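YesW protein (Bacillus subtilis, PDB 2ZUX) cleaves the rhamnogalacturonan backbone of plant cell-wall pectin by endo-acting beta-elimination, requiring calcium or manganese for activity. Local coordinates at residues A[180-185]-A[268-273]; A[290-295]-A[341-346]; A[328-333]-A[551-556]; A[542-547]-A[562-567]. One frame throughout, in Å; residues are numbered along the deposited sequence.

Interaction 1: residues A[180-185]-A[268-273]. With CA (calcium ion), chain G.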
loop_
_atom_site.group_PDB
_atom_site.type_symbol
_atom_site.label_atom_id
_atom_site.label_comp_id
_atom_site.label_asym_id
_atom_site.label_seq_id
_atom_site.Cartn_x
_atom_site.Cartn_y
_atom_site.Cartn_z
ATOM N N GLN A 180 4.509 0.344 -11.778
ATOM C CA GLN A 180 4.502 0.472 -10.323
ATOM C C GLN A 180 4.386 1.966 -10.035
ATOM O O GLN A 180 5.317 2.720 -10.305
ATOM C CB GLN A 180 5.797 -0.108 -9.735
ATOM C CG GLN A 180 6.188 -1.484 -10.284
ATOM C CD GLN A 180 5.091 -2.534 -10.163
ATOM O OE1 GLN A 180 4.231 -2.485 -9.279
ATOM N NE2 GLN A 180 5.129 -3.508 -11.066
ATOM N N PHE A 181 3.234 2.403 -9.536
ATOM C CA PHE A 181 2.962 3.840 -9.452
ATOM C C PHE A 181 3.002 4.383 -8.037
ATOM O O PHE A 181 2.377 3.846 -7.125
ATOM C CB PHE A 181 1.673 4.220 -10.201
ATOM C CG PHE A 181 0.409 3.574 -9.665
ATOM C CD1 PHE A 181 -0.482 4.309 -8.894
ATOM C CD2 PHE A 181 0.090 2.248 -9.964
ATOM C CE1 PHE A 181 -1.652 3.730 -8.411
ATOM C CE2 PHE A 181 -1.076 1.660 -9.467
ATOM C CZ PHE A 181 -1.940 2.402 -8.693
ATOM N N MET A 182 3.778 5.450 -7.868
ATOM C CA MET A 182 3.975 6.077 -6.571
ATOM C C MET A 182 3.191 7.365 -6.492
ATOM O O MET A 182 3.307 8.230 -7.362
ATOM C CB MET A 182 5.459 6.347 -6.326
ATOM C CG MET A 182 6.270 5.095 -6.021
ATOM S SD MET A 182 5.692 4.218 -4.546
ATOM C CE MET A 182 5.024 2.715 -5.267
ATOM N N VAL A 183 2.398 7.483 -5.438
ATOM C CA VAL A 183 1.608 8.687 -5.206
ATOM C C VAL A 183 2.064 9.286 -3.890
ATOM O O VAL A 183 1.970 8.642 -2.844
ATOM C CB VAL A 183 0.090 8.376 -5.168
ATOM C CG1 VAL A 183 -0.714 9.662 -4.997
ATOM C CG2 VAL A 183 -0.343 7.623 -6.430
ATOM N N TYR A 184 2.574 10.512 -3.932
ATOM C CA TYR A 184 3.149 11.096 -2.728
ATOM C C TYR A 184 3.459 12.550 -2.970
ATOM O O TYR A 184 3.720 12.955 -4.101
ATOM C CB TYR A 184 4.447 10.360 -2.334
ATOM C CG TYR A 184 4.626 10.288 -0.835
ATOM C CD1 TYR A 184 3.990 9.297 -0.094
ATOM C CD2 TYR A 184 5.413 11.220 -0.149
ATOM C CE1 TYR A 184 4.127 9.229 1.279
ATOM C CE2 TYR A 184 5.546 11.163 1.238
ATOM C CZ TYR A 184 4.905 10.157 1.942
ATOM O OH TYR A 184 5.005 10.069 3.316
ATOM N N ASP A 185 3.438 13.331 -1.892
ATOM C CA ASP A 185 3.919 14.707 -1.952
ATOM C C ASP A 185 5.444 14.679 -1.851
ATOM O O ASP A 185 6.008 14.814 -0.764
ATOM C CB ASP A 185 3.302 15.547 -0.835
ATOM C CG ASP A 185 3.749 16.990 -0.866
ATOM O OD1 ASP A 185 4.306 17.436 -1.893
ATOM O OD2 ASP A 185 3.540 17.666 0.168
ATOM N N PHE A 268 9.766 -5.057 -12.019
ATOM C CA PHE A 268 9.879 -3.746 -11.379
ATOM C C PHE A 268 9.237 -3.712 -10.007
ATOM O O PHE A 268 8.213 -4.366 -9.770
ATOM C CB PHE A 268 9.219 -2.675 -12.256
ATOM C CG PHE A 268 9.848 -2.532 -13.608
ATOM C CD1 PHE A 268 11.022 -1.799 -13.764
ATOM C CD2 PHE A 268 9.292 -3.156 -14.716
ATOM C CE1 PHE A 268 11.618 -1.659 -15.021
ATOM C CE2 PHE A 268 9.873 -3.030 -15.972
ATOM C CZ PHE A 268 11.047 -2.294 -16.121
ATOM N N LEU A 269 9.836 -2.912 -9.126
ATOM C CA LEU A 269 9.218 -2.495 -7.864
ATOM C C LEU A 269 9.479 -1.004 -7.695
ATOM O O LEU A 269 10.229 -0.402 -8.470
ATOM C CB LEU A 269 9.760 -3.293 -6.669
ATOM C CG LEU A 269 9.653 -4.815 -6.737
ATOM C CD1 LEU A 269 10.497 -5.443 -5.630
ATOM C CD2 LEU A 269 8.192 -5.244 -6.649
ATOM N N ALA A 270 8.832 -0.393 -6.713
ATOM C CA ALA A 270 9.027 1.026 -6.454
ATOM C C ALA A 270 8.601 1.315 -5.041
ATOM O O ALA A 270 7.871 0.532 -4.423
ATOM C CB ALA A 270 8.228 1.889 -7.449
ATOM N N GLY A 271 9.048 2.451 -4.518
ATOM C CA GLY A 271 8.682 2.846 -3.179
ATOM C C GLY A 271 8.928 4.309 -2.900
ATOM O O GLY A 271 9.583 5.004 -3.682
ATOM N N ILE A 272 8.371 4.763 -1.783
ATOM C CA ILE A 272 8.726 6.047 -1.179
ATOM C C ILE A 272 9.500 5.754 0.102
ATOM O O ILE A 272 9.075 4.937 0.913
ATOM C CB ILE A 272 7.469 6.871 -0.834
ATOM C CG1 ILE A 272 6.630 7.183 -2.088
ATOM C CG2 ILE A 272 7.846 8.144 -0.083
ATOM C CD1 ILE A 272 7.291 8.068 -3.136
ATOM N N ALA A 273 10.647 6.416 0.268
ATOM C CA ALA A 273 11.519 6.210 1.427
ATOM C C ALA A 273 12.094 7.544 1.887
ATOM O O ALA A 273 12.536 8.337 1.060
ATOM C CB ALA A 273 12.652 5.274 1.066
HETATM CA CA CA G . 3.855 18.196 -4.162
HETATM O O HOH W 1 3.048 19.744 -5.881
#
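Neighbouring blades of the beta-propeller meet through their first strands here, 182-184 of one four-stranded antiparallel sheet and 268-273 of the next. The short strand axes run nearly parallel, 14° apart and 7.6 Å at closest approach, and no hydrogen bond links the two segments, so they meet by packing, chiefly of side chains. Met182 lies folded over Gly271: chi1 of -73° puts CG beside the backbone N, further bends at chi2 and chi3 turn the chain back, and SD comes to rest 3.6 Å from Gly271 CA, against bare backbone. Its methyl CE ends 4.0 Å from Ala270 CB. At one end of the row Gln180 packs its aliphatic part on Ala270, CB to CB, while its amide looks to other partners, OE1 accepting from Ala557 N and NE2 donating to Ala176 O. At the other end, just after Tyr184, Asp185 OD1 binds a calcium ion at 2.4 Å, with Asp187, Asp189, Glu193, the backbone O of Lys191 and a water. Ile272 crosses Tyr184 at an angle, CD1 3.7 Å from Tyr184 CB. Its second branch makes a CH-pi contact, Ile272 CG2 standing 3.8 Å from the ring centroid of Tyr184 and 4° off the normal.

Interaction 2: residues A[290-295]-A[341-346]; sequences AKTMLV and IIFGSM
Thr292 turns its methyl to the ring of Phe343, CG2 lying 3.5 Å from CE2 on an oblique approach. With OG1 beside the backbone N (chi1 -62°), the methyl stands opposite that N, and Thr292 OG1 donates to Ala290 O at 2.9 Å. The residue thus spends its polar group within its own segment and offers a carbon to the facing blade of the propeller. Two residues on, Leu294 divides its branches: CD2 slides past the same ring, 3.9 Å from Phe343 CD1, and also meets Ile341 CG2 tip to tip at 4.2 Å. The other branch, Leu294 CD1, lies 4.0 Å from the methyl CE of Met346, which touches Thr292 CG2 as well. Met346 can face the same way as Phe343 because a type II' turn joins the two residues; Gly344 takes positive phi in it, and Phe343 N bonds to Met346 O at 2.8 Å. On the neighbouring strand 281-286, Thr285 touches both Leu294 and Phe343. With no hydrogen bond between the segments, this part of the blade interface probably depends on close fit and the exclusion of water, and its apolar contacts impose little directional constraint.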
loop_
_atom_site.group_PDB
_atom_site.type_symbol
_atom_site.label_atom_id
_atom_site.label_comp_id
_atom_site.label_asym_id
_atom_site.label_seq_id
_atom_site.Cartn_x
_atom_site.Cartn_y
_atom_site.Cartn_z
ATOM N N ALA A 290 17.925 -12.470 -10.652
ATOM C CA ALA A 290 19.370 -12.486 -10.802
ATOM C C ALA A 290 19.830 -11.036 -10.646
ATOM O O ALA A 290 19.647 -10.462 -9.568
ATOM C CB ALA A 290 19.758 -13.097 -12.142
ATOM N N LYS A 291 20.387 -10.429 -11.690
ATOM C CA LYS A 291 20.805 -9.029 -11.599
ATOM C C LYS A 291 19.702 -8.152 -11.008
ATOM O O LYS A 291 18.531 -8.258 -11.404
ATOM C CB LYS A 291 21.214 -8.487 -12.965
ATOM C CG LYS A 291 21.679 -7.037 -12.921
ATOM C CD LYS A 291 22.131 -6.519 -14.285
ATOM C CE LYS A 291 22.495 -5.045 -14.208
ATOM N NZ LYS A 291 23.090 -4.573 -15.488
ATOM N N THR A 292 20.092 -7.301 -10.063
ATOM C CA THR A 292 19.175 -6.467 -9.308
ATOM C C THR A 292 19.748 -5.065 -9.211
ATOM O O THR A 292 20.928 -4.889 -8.894
ATOM C CB THR A 292 18.997 -7.044 -7.889
ATOM O OG1 THR A 292 18.431 -8.353 -7.976
ATOM C CG2 THR A 292 18.092 -6.171 -7.044
ATOM N N MET A 293 18.916 -4.064 -9.500
ATOM C CA MET A 293 19.326 -2.669 -9.357
ATOM C C MET A 293 18.257 -1.868 -8.640
ATOM O O MET A 293 17.060 -2.119 -8.803
ATOM C CB MET A 293 19.621 -2.030 -10.714
ATOM C CG MET A 293 20.769 -2.666 -11.481
ATOM S SD MET A 293 21.117 -1.832 -13.037
ATOM C CE MET A 293 21.765 -0.266 -12.457
ATOM N N LEU A 294 18.702 -0.905 -7.837
ATOM C CA LEU A 294 17.820 0.050 -7.168
ATOM C C LEU A 294 18.381 1.436 -7.373
ATOM O O LEU A 294 19.586 1.637 -7.231
ATOM C CB LEU A 294 17.711 -0.226 -5.663
ATOM C CG LEU A 294 17.089 -1.548 -5.198
ATOM C CD1 LEU A 294 18.127 -2.665 -5.145
ATOM C CD2 LEU A 294 16.466 -1.373 -3.827
ATOM N N VAL A 295 17.521 2.386 -7.719
ATOM C CA VAL A 295 17.932 3.779 -7.875
ATOM C C VAL A 295 17.004 4.663 -7.058
ATOM O O VAL A 295 15.791 4.437 -7.026
ATOM C CB VAL A 295 17.918 4.215 -9.360
ATOM C CG1 VAL A 295 18.321 5.673 -9.507
ATOM C CG2 VAL A 295 18.864 3.348 -10.195
ATOM N N ILE A 341 15.522 -0.095 3.032
ATOM C CA ILE A 341 14.667 -0.830 2.106
ATOM C C ILE A 341 14.819 -2.324 2.379
ATOM O O ILE A 341 15.932 -2.855 2.327
ATOM C CB ILE A 341 15.054 -0.524 0.645
ATOM C CG1 ILE A 341 14.946 0.981 0.353
ATOM C CG2 ILE A 341 14.186 -1.330 -0.323
ATOM C CD1 ILE A 341 15.844 1.465 -0.770
ATOM N N ILE A 342 13.702 -2.986 2.682
ATOM C CA ILE A 342 13.679 -4.433 2.853
ATOM C C ILE A 342 13.286 -5.022 1.503
ATOM O O ILE A 342 12.124 -4.939 1.083
ATOM C CB ILE A 342 12.703 -4.877 3.972
ATOM C CG1 ILE A 342 13.063 -4.232 5.323
ATOM C CG2 ILE A 342 12.677 -6.405 4.097
ATOM C CD1 ILE A 342 14.490 -4.492 5.787
ATOM N N PHE A 343 14.271 -5.570 0.804
ATOM C CA PHE A 343 14.103 -6.027 -0.566
ATOM C C PHE A 343 14.130 -7.556 -0.554
ATOM O O PHE A 343 15.127 -8.188 -0.912
ATOM C CB PHE A 343 15.233 -5.449 -1.429
ATOM C CG PHE A 343 14.992 -5.536 -2.914
ATOM C CD1 PHE A 343 14.261 -4.549 -3.579
ATOM C CD2 PHE A 343 15.509 -6.596 -3.655
ATOM C CE1 PHE A 343 14.042 -4.629 -4.957
ATOM C CE2 PHE A 343 15.299 -6.662 -5.024
ATOM C CZ PHE A 343 14.555 -5.683 -5.674
ATOM N N GLY A 344 13.029 -8.160 -0.109
ATOM C CA GLY A 344 12.966 -9.611 0.019
ATOM C C GLY A 344 13.965 -10.097 1.051
ATOM O O GLY A 344 13.871 -9.736 2.226
ATOM N N SER A 345 14.918 -10.915 0.606
ATOM C CA SER A 345 15.909 -11.520 1.496
ATOM C C SER A 345 17.121 -10.633 1.746
ATOM O O SER A 345 18.038 -11.015 2.479
ATOM C CB SER A 345 16.359 -12.861 0.920
ATOM O OG SER A 345 15.277 -13.777 0.919
ATOM N N MET A 346 17.140 -9.455 1.135
ATOM C CA MET A 346 18.241 -8.521 1.363
ATOM C C MET A 346 17.723 -7.173 1.857
ATOM O O MET A 346 16.511 -6.917 1.850
ATOM C CB MET A 346 19.085 -8.365 0.095
ATOM C CG MET A 346 18.422 -7.527 -0.967
ATOM S SD MET A 346 19.290 -7.630 -2.527
ATOM C CE MET A 346 19.134 -5.949 -3.145
#

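Interaction 3: residues A[328-333]-A[551-556]. With CA (calcium ion), chain L; CA (calcium ion), chain D.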
loop_
_atom_site.group_PDB
_atom_site.type_symbol
_atom_site.label_atom_id
_atom_site.label_comp_id
_atom_site.label_asym_id
_atom_site.label_seq_id
_atom_site.Cartn_x
_atom_site.Cartn_y
_atom_site.Cartn_z
ATOM N N LEU A 328 8.274 -5.259 -1.591
ATOM C CA LEU A 328 9.326 -4.747 -0.717
ATOM C C LEU A 328 8.676 -4.047 0.472
ATOM O O LEU A 328 7.460 -3.840 0.488
ATOM C CB LEU A 328 10.284 -3.814 -1.477
ATOM C CG LEU A 328 9.751 -2.669 -2.339
ATOM C CD1 LEU A 328 9.061 -1.578 -1.523
ATOM C CD2 LEU A 328 10.889 -2.068 -3.148
ATOM N N SER A 329 9.478 -3.709 1.474
ATOM C CA SER A 329 9.027 -2.869 2.577
ATOM C C SER A 329 10.025 -1.743 2.775
ATOM O O SER A 329 11.166 -1.822 2.311
ATOM C CB SER A 329 8.933 -3.654 3.882
ATOM O OG SER A 329 8.150 -4.834 3.759
ATOM N N ILE A 330 9.584 -0.694 3.465
ATOM C CA ILE A 330 10.427 0.467 3.754
ATOM C C ILE A 330 10.236 0.829 5.212
ATOM O O ILE A 330 9.105 1.019 5.661
ATOM C CB ILE A 330 10.014 1.694 2.906
ATOM C CG1 ILE A 330 9.917 1.356 1.419
ATOM C CG2 ILE A 330 10.970 2.863 3.164
ATOM C CD1 ILE A 330 11.235 1.159 0.742
ATOM N N ALA A 331 11.335 0.942 5.949
ATOM C CA ALA A 331 11.258 1.250 7.371
ATOM C C ALA A 331 12.609 1.695 7.878
ATOM O O ALA A 331 13.647 1.287 7.352
ATOM C CB ALA A 331 10.788 0.030 8.169
ATOM N N ASP A 332 12.595 2.497 8.937
ATOM C CA ASP A 332 13.826 2.798 9.653
ATOM C C ASP A 332 14.095 1.618 10.576
ATOM O O ASP A 332 13.466 1.481 11.628
ATOM C CB ASP A 332 13.686 4.098 10.445
ATOM C CG ASP A 332 14.905 4.388 11.307
ATOM O OD1 ASP A 332 15.976 3.800 11.066
ATOM O OD2 ASP A 332 14.784 5.213 12.236
ATOM N N VAL A 333 15.013 0.751 10.166
ATOM C CA VAL A 333 15.285 -0.481 10.901
ATOM C C VAL A 333 16.456 -0.341 11.866
ATOM O O VAL A 333 16.560 -1.104 12.816
ATOM C CB VAL A 333 15.552 -1.687 9.952
ATOM C CG1 VAL A 333 14.364 -1.921 9.021
ATOM C CG2 VAL A 333 16.866 -1.512 9.165
ATOM N N ILE A 551 1.107 2.042 2.396
ATOM C CA ILE A 551 -0.001 2.386 1.506
ATOM C C ILE A 551 0.558 2.815 0.148
ATOM O O ILE A 551 0.031 2.422 -0.894
ATOM C CB ILE A 551 -0.931 3.452 2.120
ATOM C CG1 ILE A 551 -1.520 2.944 3.446
ATOM C CG2 ILE A 551 -2.027 3.835 1.127
ATOM C CD1 ILE A 551 -2.127 1.539 3.401
ATOM N N ALA A 552 1.660 3.564 0.152
ATOM C CA ALA A 552 2.270 3.958 -1.114
ATOM C C ALA A 552 2.732 2.761 -1.949
ATOM O O ALA A 552 2.580 2.789 -3.165
ATOM C CB ALA A 552 3.417 4.944 -0.890
ATOM N N TRP A 553 3.283 1.717 -1.317
ATOM C CA TRP A 553 3.714 0.549 -2.094
ATOM C C TRP A 553 2.684 -0.573 -2.190
ATOM O O TRP A 553 2.970 -1.605 -2.800
ATOM C CB TRP A 553 5.106 0.001 -1.693
ATOM C CG TRP A 553 5.343 -0.369 -0.245
ATOM C CD1 TRP A 553 6.269 0.213 0.577
ATOM C CD2 TRP A 553 4.734 -1.430 0.533
ATOM N NE1 TRP A 553 6.262 -0.391 1.801
ATOM C CE2 TRP A 553 5.318 -1.385 1.816
ATOM C CE3 TRP A 553 3.725 -2.381 0.283
ATOM C CZ2 TRP A 553 4.954 -2.262 2.843
ATOM C CZ3 TRP A 553 3.351 -3.245 1.315
ATOM C CH2 TRP A 553 3.967 -3.169 2.578
ATOM N N GLN A 554 1.486 -0.381 -1.636
ATOM C CA GLN A 554 0.515 -1.478 -1.651
ATOM C C GLN A 554 0.254 -2.015 -3.060
ATOM O O GLN A 554 0.153 -3.233 -3.261
ATOM C CB GLN A 554 -0.806 -1.099 -0.982
ATOM C CG GLN A 554 -1.694 -2.320 -0.759
ATOM C CD GLN A 554 -2.910 -1.992 0.072
ATOM O OE1 GLN A 554 -4.050 -2.152 -0.375
ATOM N NE2 GLN A 554 -2.679 -1.507 1.290
ATOM N N ASN A 555 0.174 -1.125 -4.041
ATOM C CA ASN A 555 -0.121 -1.562 -5.406
ATOM C C ASN A 555 0.963 -2.418 -6.025
ATOM O O ASN A 555 0.688 -3.175 -6.944
ATOM C CB ASN A 555 -0.427 -0.367 -6.332
ATOM C CG ASN A 555 0.797 0.492 -6.631
ATOM O OD1 ASN A 555 1.068 1.484 -5.930
ATOM N ND2 ASN A 555 1.494 0.173 -7.693
ATOM N N ILE A 556 2.204 -2.261 -5.578
ATOM C CA ILE A 556 3.289 -2.790 -6.387
ATOM C C ILE A 556 3.266 -4.306 -6.490
ATOM O O ILE A 556 3.029 -5.026 -5.499
ATOM C CB ILE A 556 4.677 -2.257 -5.994
ATOM C CG1 ILE A 556 5.207 -2.953 -4.747
ATOM C CG2 ILE A 556 4.654 -0.730 -5.867
ATOM C CD1 ILE A 556 6.628 -2.553 -4.388
HETATM CA CA CA L . 17.564 3.933 9.432
HETATM CA CA CA D . -0.187 -5.048 -7.948
HETATM O O HOH W 2 7.071 -0.361 4.647
HETATM O O HOH W 3 -1.044 -6.651 -9.373
HETATM O O HOH W 4 0.998 -4.204 -9.839
#
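Trp553, on the segment that carries helix 547-553, lays its indole against strand 329-331 of a propeller blade. From CB, a chi1 of 55° holds CG between the backbone N and the carbonyl carbon, which carries the ring out toward the strand. CG and then CD1 pass Leu328, whose CD1 lies 3.9 Å from Trp553 CD1; on the same ring atom Ile330 CG1 also packs, its side chain running in the opposite direction. Over one face sits a backbone oxygen: Leu328 O is 3.5 Å above the plane, over the ring's centre, and 3.5 Å from Trp553 CE2. Farther out, CZ2 passes Ser329, whose hydroxyl is paired with Thr368. The indole nitrogen uses water instead of a direct bond, NE1 donating at 3.0 Å to water 2, which lies in the ring plane and also accepts from Ile330 N at 2.8 Å. Leu328 is also met by Ile556, which crosses it at about a right angle, CD1 3.7 Å from Leu328 CG. Each segment carries a calcium ligand, Asp332 OD1 and Asn555 O, each 2.3 Å from its own ion. One water thus satisfies two buried N-H groups together; packing sets the indole's position, and the water-mediated bond helps restrict its rotation.

Interaction 4: residues A[542-547]-A[562-567]; sequences MHDPVY and PHTSFF
Asp544 OD2 takes three backbone N-H groups at once. Tyr547 N approaches along the anti lone pair at 3.0 Å and nearly straight, 167° at the hydrogen; Val546 N comes from above the carboxylate plane, 60° out of it. The third donor belongs to the other segment: Ser565 N comes from the syn side, tilted somewhat out of the carboxylate plane, 2.8 Å from Asp544 OD2. The second oxygen is held too, because Ser565 OG donates to the syn lone pair of Asp544 OD1 at 2.6 Å, so both oxygens are bound and rotation of the carboxylate is restricted. Such concentrated donors would be expected to favour the charged form. With CG opposite the backbone N, the Asp544 side chain reaches forward over the turn that leads into helix 547-553. Phe566 presents its edge to the same carboxylate, CD2 3.4 Å from Asp544 OD1, the two planes 79° apart.

The bonds to Val546 N and Tyr547 N are capping bonds ahead of the helix, and the same aspartate also binds the loop returning after it, within the C-terminal part of the propeller domain. Tyr547 and Pro562 lie side by side at the far end of the contact: Pro562 CB sits over the tyrosine face, toward the rim, in a CH-pi contact, and Pro562 CG touches Tyr547 CE1 at 3.5 Å. The phenol oxygen beyond them pairs with Glu513 and Asp506 N. Val546 lays CG2 on Ser565 CB at 3.5 Å, and water 5 bridges the backbones by donating to Val546 O and accepting from His563 N at 2.9 Å.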
loop_
_atom_site.group_PDB
_atom_site.type_symbol
_atom_site.label_atom_id
_atom_site.label_comp_id
_atom_site.label_asym_id
_atom_site.label_seq_id
_atom_site.Cartn_x
_atom_site.Cartn_y
_atom_site.Cartn_z
ATOM N N MET A 542 -2.259 6.772 8.769
ATOM C CA MET A 542 -1.560 7.502 7.723
ATOM C C MET A 542 -0.539 8.488 8.289
ATOM O O MET A 542 0.234 9.078 7.531
ATOM C CB MET A 542 -2.563 8.210 6.811
ATOM C CG MET A 542 -3.445 7.235 6.042
ATOM S SD MET A 542 -2.576 6.048 4.997
ATOM C CE MET A 542 -2.583 6.948 3.439
ATOM N N HIS A 543 -0.542 8.676 9.613
ATOM C CA HIS A 543 0.497 9.467 10.279
ATOM C C HIS A 543 1.578 8.595 10.930
ATOM O O HIS A 543 2.460 9.105 11.629
ATOM C CB HIS A 543 -0.110 10.412 11.317
ATOM C CG HIS A 543 -0.730 11.647 10.743
ATOM N ND1 HIS A 543 -0.473 12.121 9.473
ATOM C CD2 HIS A 543 -1.562 12.545 11.317
ATOM C CE1 HIS A 543 -1.150 13.242 9.281
ATOM N NE2 HIS A 543 -1.804 13.526 10.393
ATOM N N ASP A 544 1.508 7.283 10.711
ATOM C CA ASP A 544 2.596 6.405 11.118
ATOM C C ASP A 544 3.613 6.296 9.983
ATOM O O ASP A 544 3.225 6.066 8.847
ATOM C CB ASP A 544 2.090 5.013 11.469
ATOM C CG ASP A 544 3.218 4.093 11.875
ATOM O OD1 ASP A 544 3.728 4.260 13.005
ATOM O OD2 ASP A 544 3.626 3.236 11.062
ATOM N N PRO A 545 4.921 6.453 10.284
ATOM C CA PRO A 545 5.949 6.470 9.237
ATOM C C PRO A 545 6.156 5.193 8.427
ATOM O O PRO A 545 6.732 5.288 7.355
ATOM C CB PRO A 545 7.229 6.826 10.009
ATOM C CG PRO A 545 6.952 6.419 11.415
ATOM C CD PRO A 545 5.503 6.728 11.616
ATOM N N VAL A 546 5.747 4.025 8.927
ATOM C CA VAL A 546 5.860 2.770 8.165
ATOM C C VAL A 546 4.533 2.429 7.474
ATOM O O VAL A 546 4.521 1.973 6.315
ATOM C CB VAL A 546 6.346 1.597 9.071
ATOM C CG1 VAL A 546 6.240 0.257 8.361
ATOM C CG2 VAL A 546 7.776 1.843 9.500
ATOM N N TYR A 547 3.419 2.646 8.168
ATOM C CA TYR A 547 2.114 2.381 7.578
ATOM C C TYR A 547 1.888 3.249 6.343
ATOM O O TYR A 547 1.449 2.756 5.300
ATOM C CB TYR A 547 1.002 2.602 8.604
ATOM C CG TYR A 547 -0.363 2.184 8.104
ATOM C CD1 TYR A 547 -0.890 0.941 8.418
ATOM C CD2 TYR A 547 -1.118 3.046 7.315
ATOM C CE1 TYR A 547 -2.147 0.553 7.945
ATOM C CE2 TYR A 547 -2.364 2.679 6.839
ATOM C CZ TYR A 547 -2.872 1.444 7.165
ATOM O OH TYR A 547 -4.115 1.116 6.682
ATOM N N PRO A 562 -0.375 -3.508 4.729
ATOM C CA PRO A 562 0.465 -2.553 5.444
ATOM C C PRO A 562 0.660 -2.906 6.912
ATOM O O PRO A 562 -0.153 -3.621 7.510
ATOM C CB PRO A 562 -0.312 -1.245 5.301
ATOM C CG PRO A 562 -1.758 -1.688 5.271
ATOM C CD PRO A 562 -1.768 -3.037 4.587
ATOM N N HIS A 563 1.749 -2.387 7.476
ATOM C CA HIS A 563 2.095 -2.566 8.881
ATOM C C HIS A 563 2.441 -1.240 9.532
ATOM O O HIS A 563 2.822 -0.288 8.857
ATOM C CB HIS A 563 3.282 -3.521 8.994
ATOM C CG HIS A 563 2.897 -4.950 8.822
ATOM N ND1 HIS A 563 3.026 -5.637 7.634
ATOM C CD2 HIS A 563 2.341 -5.813 9.700
ATOM C CE1 HIS A 563 2.568 -6.867 7.794
ATOM N NE2 HIS A 563 2.148 -6.998 9.038
ATOM N N THR A 564 2.310 -1.187 10.851
ATOM C CA THR A 564 2.703 -0.004 11.615
ATOM C C THR A 564 4.159 -0.120 12.090
ATOM O O THR A 564 4.718 -1.222 12.197
ATOM C CB THR A 564 1.761 0.203 12.818
ATOM O OG1 THR A 564 1.626 -1.029 13.526
ATOM C CG2 THR A 564 0.390 0.655 12.352
ATOM N N SER A 565 4.767 1.028 12.384
ATOM C CA SER A 565 6.143 1.064 12.880
ATOM C C SER A 565 6.262 0.567 14.317
ATOM O O SER A 565 7.371 0.228 14.764
ATOM C CB SER A 565 6.692 2.489 12.803
ATOM O OG SER A 565 6.045 3.345 13.724
ATOM N N PHE A 566 5.133 0.564 15.026
ATOM C CA PHE A 566 5.051 0.145 16.417
ATOM C C PHE A 566 4.177 -1.105 16.491
ATOM O O PHE A 566 3.437 -1.420 15.545
ATOM C CB PHE A 566 4.452 1.273 17.276
ATOM C CG PHE A 566 3.079 1.693 16.837
ATOM C CD1 PHE A 566 1.944 1.109 17.394
ATOM C CD2 PHE A 566 2.918 2.632 15.823
ATOM C CE1 PHE A 566 0.670 1.470 16.972
ATOM C CE2 PHE A 566 1.638 2.999 15.394
ATOM C CZ PHE A 566 0.519 2.409 15.964
ATOM N N PHE A 567 4.257 -1.823 17.607
ATOM C CA PHE A 567 3.400 -2.970 17.817
ATOM C C PHE A 567 1.998 -2.495 18.176
ATOM O O PHE A 567 1.780 -1.901 19.237
ATOM C CB PHE A 567 3.938 -3.905 18.904
ATOM C CG PHE A 567 2.972 -4.993 19.273
ATOM C CD1 PHE A 567 2.698 -6.020 18.373
ATOM C CD2 PHE A 567 2.321 -4.981 20.503
ATOM C CE1 PHE A 567 1.782 -7.013 18.685
ATOM C CE2 PHE A 567 1.411 -5.980 20.827
ATOM C CZ PHE A 567 1.146 -7.002 19.915
HETATM O O HOH W 5 3.671 -0.904 5.894
#

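How the interactions relate
Interaction 3 is the hub of the set, its centre about 8 Å from that of interaction 1 and 10 Å from that of interaction 4. Ile556 CD1 packs on Ala270 O of interaction 1 at 3.3 Å, while Ile551 CG1 meets Met542 SD of interaction 4 at 3.6 Å, so segment 551-556 joins the two. Interactions 2 and 3 share a blade through adjacent strands 329-331 and 340-343, and Leu269 CD1 touches Phe343 CE1 between interactions 1 and 2. Calcium ions, which may have a structural role, are bound by Asp185 in interaction 1 and by Asp332 and Asn555 in interaction 3. A bound rhamnose lies about 10 Å from the side chain of Gln180, between nearest atoms.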